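Side-chain contact in twin-arginine translocation pathway signal (Rhodoferax ferrireducens, PDB 5IM2), which probably serves as the solute-binding protein of a TRAP transporter, and holds copurified benzoate in its cleft: residues A[95-100]-A[213-218]. Numbering follows the deposited sequence.
Sequences GSPAQL and PLPAIP. With BEZ (benzoic acid), chain B.
The 2.9 Å backbone bond from Gln99 N to Ser96 O closes the turn that presents Pro97 to Pro213. A second bond braces the same turn: Ser96 N donates to Gln99 OE1 at 3.0 Å, fairly straight at the hydrogen (155°), yet the donor stands well above the side-chain carbonyl plane, 75° out of it, so no lone pair is met squarely.

Between the segments themselves there are no hydrogen bonds, and the contact is apolar and small, burying 100 Å² in all. Its centre is formed by the side chains of Pro97 and Pro213, which run across each other at about a right angle, with Pro97 CG 3.8 Å from Pro213 CB. The same Pro97 CG also lies 4.1 Å from Pro215 CD, so one ring corner touches two prolines of 213-218. Tyr118 packs against both Pro97 and Pro213, and its OH is hydrogen-bonded to Leu214 N as well as to the benzoate, tying the proline contact to the ligand.

Leu214 turns to the pocket instead. Its chi1 of 180° carries CG away from the backbone N. CD2 comes within 4.0 Å of benzoate C3, while CB lies 3.8 Å from carboxylate O2; Arg192 supplies a further hydrogen bond to the benzoate.

Segment 95-100 follows strand 83-88 of the five-stranded sheet, and 213-218 follows strand 208-211 of the six-stranded one. A loop of one lobe meeting the turn that leads into helix 217-223 of the other, beside a bound carboxylate, is consistent with the closed, ligand-loaded cleft of a DctP-type TRAP solute-binding protein.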
ATOM      1  N   GLY A  95       9.513  12.181  12.963  1.00 21.77           N
ATOM      2  CA  GLY A  95       9.561  10.736  12.990  1.00 22.12           C
ATOM      3  C   GLY A  95       9.720  10.136  11.611  1.00 19.12           C
ATOM      4  O   GLY A  95       9.594  10.794  10.577  1.00 26.48           O
ATOM      5  N   SER A  96       9.984   8.822  11.617  1.00 24.50           N
ATOM      6  CA  SER A  96      10.042   8.006  10.413  1.00 23.51           C
ATOM      7  C   SER A  96       8.654   7.507  10.033  1.00 18.13           C
ATOM      8  O   SER A  96       7.763   7.374  10.880  1.00 17.85           O
ATOM      9  CB  SER A  96      10.935   6.792  10.643  1.00 22.05           C
ATOM     10  OG  SER A  96      10.250   5.897  11.503  1.00 29.35           O
ATOM     11  N   PRO A  97       8.434   7.145   8.773  1.00 17.34           N
ATOM     12  CA  PRO A  97       7.117   6.589   8.430  1.00 18.32           C
ATOM     13  C   PRO A  97       6.753   5.346   9.227  1.00 18.87           C
ATOM     14  O   PRO A  97       5.571   5.138   9.548  1.00 18.12           O
ATOM     15  CB  PRO A  97       7.241   6.302   6.924  1.00 22.00           C
ATOM     16  CG  PRO A  97       8.270   7.318   6.447  1.00 15.72           C
ATOM     17  CD  PRO A  97       9.257   7.420   7.576  1.00 22.06           C
ATOM     18  N   ALA A  98       7.740   4.505   9.558  1.00 17.28           N
ATOM     19  CA  ALA A  98       7.486   3.328  10.371  1.00 20.61           C
ATOM     20  C   ALA A  98       6.871   3.662  11.722  1.00 18.69           C
ATOM     21  O   ALA A  98       6.249   2.786  12.339  1.00 24.95           O
ATOM     22  CB  ALA A  98       8.784   2.566  10.587  1.00 21.11           C
ATOM     23  N   GLN A  99       7.057   4.886  12.216  1.00 20.82           N
ATOM     24  CA  GLN A  99       6.545   5.304  13.521  1.00 15.92           C
ATOM     25  C   GLN A  99       5.107   5.829  13.490  1.00 18.31           C
ATOM     26  O   GLN A  99       4.539   6.064  14.564  1.00 17.55           O
ATOM     27  CB  GLN A  99       7.489   6.356  14.120  1.00 17.18           C
ATOM     28  CG  GLN A  99       8.891   5.760  14.499  1.00 27.61           C
ATOM     29  CD  GLN A  99      10.040   6.798  14.484  1.00 33.93           C
ATOM     30  OE1 GLN A  99       9.811   8.009  14.526  1.00 28.39           O
ATOM     31  NE2 GLN A  99      11.285   6.309  14.430  1.00 37.58           N
ATOM     32  N   LEU A 100       4.495   5.983  12.309  1.00 17.48           N
ATOM     33  CA  LEU A 100       3.153   6.577  12.224  1.00 14.88           C
ATOM     34  C   LEU A 100       2.145   5.808  13.056  1.00 14.79           C
ATOM     35  O   LEU A 100       1.401   6.397  13.855  1.00 18.29           O
ATOM     36  CB  LEU A 100       2.695   6.657  10.768  1.00 17.91           C
ATOM     37  CG  LEU A 100       3.278   7.842   9.990  1.00 18.78           C
ATOM     38  CD1 LEU A 100       3.086   7.625   8.504  1.00 16.14           C
ATOM     39  CD2 LEU A 100       2.725   9.211  10.414  1.00 20.79           C
ATOM     40  N   PRO A 213      11.054   3.126   3.208  1.00 16.32           N
ATOM     41  CA  PRO A 213       9.787   3.786   2.900  1.00 16.10           C
ATOM     42  C   PRO A 213       9.898   4.775   1.749  1.00 16.73           C
ATOM     43  O   PRO A 213      10.977   5.211   1.344  1.00 19.43           O
ATOM     44  CB  PRO A 213       9.443   4.503   4.205  1.00 18.74           C
ATOM     45  CG  PRO A 213      10.739   4.819   4.772  1.00 23.44           C
ATOM     46  CD  PRO A 213      11.628   3.647   4.465  1.00 17.75           C
ATOM     47  N   LEU A 214       8.722   5.157   1.247  1.00 15.16           N
ATOM     48  CA  LEU A 214       8.643   5.962   0.031  1.00 19.87           C
ATOM     49  C   LEU A 214       9.540   7.192   0.061  1.00 20.25           C
ATOM     50  O   LEU A 214      10.275   7.392  -0.914  1.00 19.34           O
ATOM     51  CB  LEU A 214       7.188   6.386  -0.211  1.00 16.69           C
ATOM     52  CG  LEU A 214       6.919   7.254  -1.460  1.00 19.83           C
ATOM     53  CD1 LEU A 214       7.000   6.439  -2.757  1.00 22.55           C
ATOM     54  CD2 LEU A 214       5.557   7.964  -1.363  1.00 17.45           C
ATOM     55  N   PRO A 215       9.534   8.043   1.103  1.00 17.81           N
ATOM     56  CA  PRO A 215      10.267   9.323   1.005  1.00 19.37           C
ATOM     57  C   PRO A 215      11.772   9.163   0.883  1.00 23.18           C
ATOM     58  O   PRO A 215      12.432  10.115   0.445  1.00 22.12           O
ATOM     59  CB  PRO A 215       9.897  10.054   2.303  1.00 20.76           C
ATOM     60  CG  PRO A 215       8.702   9.339   2.822  1.00 19.14           C
ATOM     61  CD  PRO A 215       8.877   7.916   2.405  1.00 20.35           C
ATOM     62  N   ALA A 216      12.317   7.994   1.261  1.00 24.48           N
ATOM     63  CA  ALA A 216      13.744   7.714   1.209  1.00 24.60           C
ATOM     64  C   ALA A 216      14.227   7.390  -0.203  1.00 21.02           C
ATOM     65  O   ALA A 216      15.435   7.295  -0.423  1.00 23.27           O
ATOM     66  CB  ALA A 216      14.064   6.547   2.157  1.00 21.32           C
ATOM     67  N   ILE A 217      13.323   7.205  -1.163  1.00 21.71           N
ATOM     68  CA  ILE A 217      13.709   6.615  -2.443  1.00 21.25           C
ATOM     69  C   ILE A 217      14.555   7.591  -3.252  1.00 21.76           C
ATOM     70  O   ILE A 217      15.583   7.177  -3.804  1.00 22.90           O
ATOM     71  CB  ILE A 217      12.480   6.129  -3.227  1.00 21.59           C
ATOM     72  CG1 ILE A 217      11.939   4.856  -2.565  1.00 17.10           C
ATOM     73  CG2 ILE A 217      12.833   5.798  -4.671  1.00 22.59           C
ATOM     74  CD1 ILE A 217      10.595   4.429  -3.076  1.00 15.84           C
ATOM     75  N   PRO A 218      14.187   8.876  -3.347  1.00 24.78           N
ATOM     76  CA  PRO A 218      15.030   9.811  -4.118  1.00 26.92           C
ATOM     77  C   PRO A 218      16.483   9.876  -3.659  1.00 24.45           C
ATOM     78  O   PRO A 218      17.399   9.817  -4.495  1.00 35.09           O
ATOM     79  CB  PRO A 218      14.308  11.153  -3.916  1.00 30.49           C
ATOM     80  CG  PRO A 218      12.907  10.799  -3.727  1.00 26.29           C
ATOM     81  CD  PRO A 218      12.897   9.502  -2.971  1.00 24.11           C
TER
HETATM   82  C   BEZ B 401       5.386   2.575  -1.290  1.00 12.40           C
HETATM   83  O1  BEZ B 401       5.751   1.712  -2.140  1.00 13.97           O
HETATM   84  O2  BEZ B 401       6.052   2.722  -0.239  1.00 17.04           O
HETATM   85  C1  BEZ B 401       4.187   3.434  -1.560  1.00 13.02           C
HETATM   86  C2  BEZ B 401       3.781   4.371  -0.614  1.00 15.01           C
HETATM   87  C3  BEZ B 401       2.681   5.181  -0.902  1.00 15.09           C
HETATM   88  C4  BEZ B 401       2.003   5.026  -2.099  1.00 11.97           C
HETATM   89  C5  BEZ B 401       2.396   4.077  -3.023  1.00 16.58           C
HETATM   90  C6  BEZ B 401       3.504   3.270  -2.749  1.00 16.22           C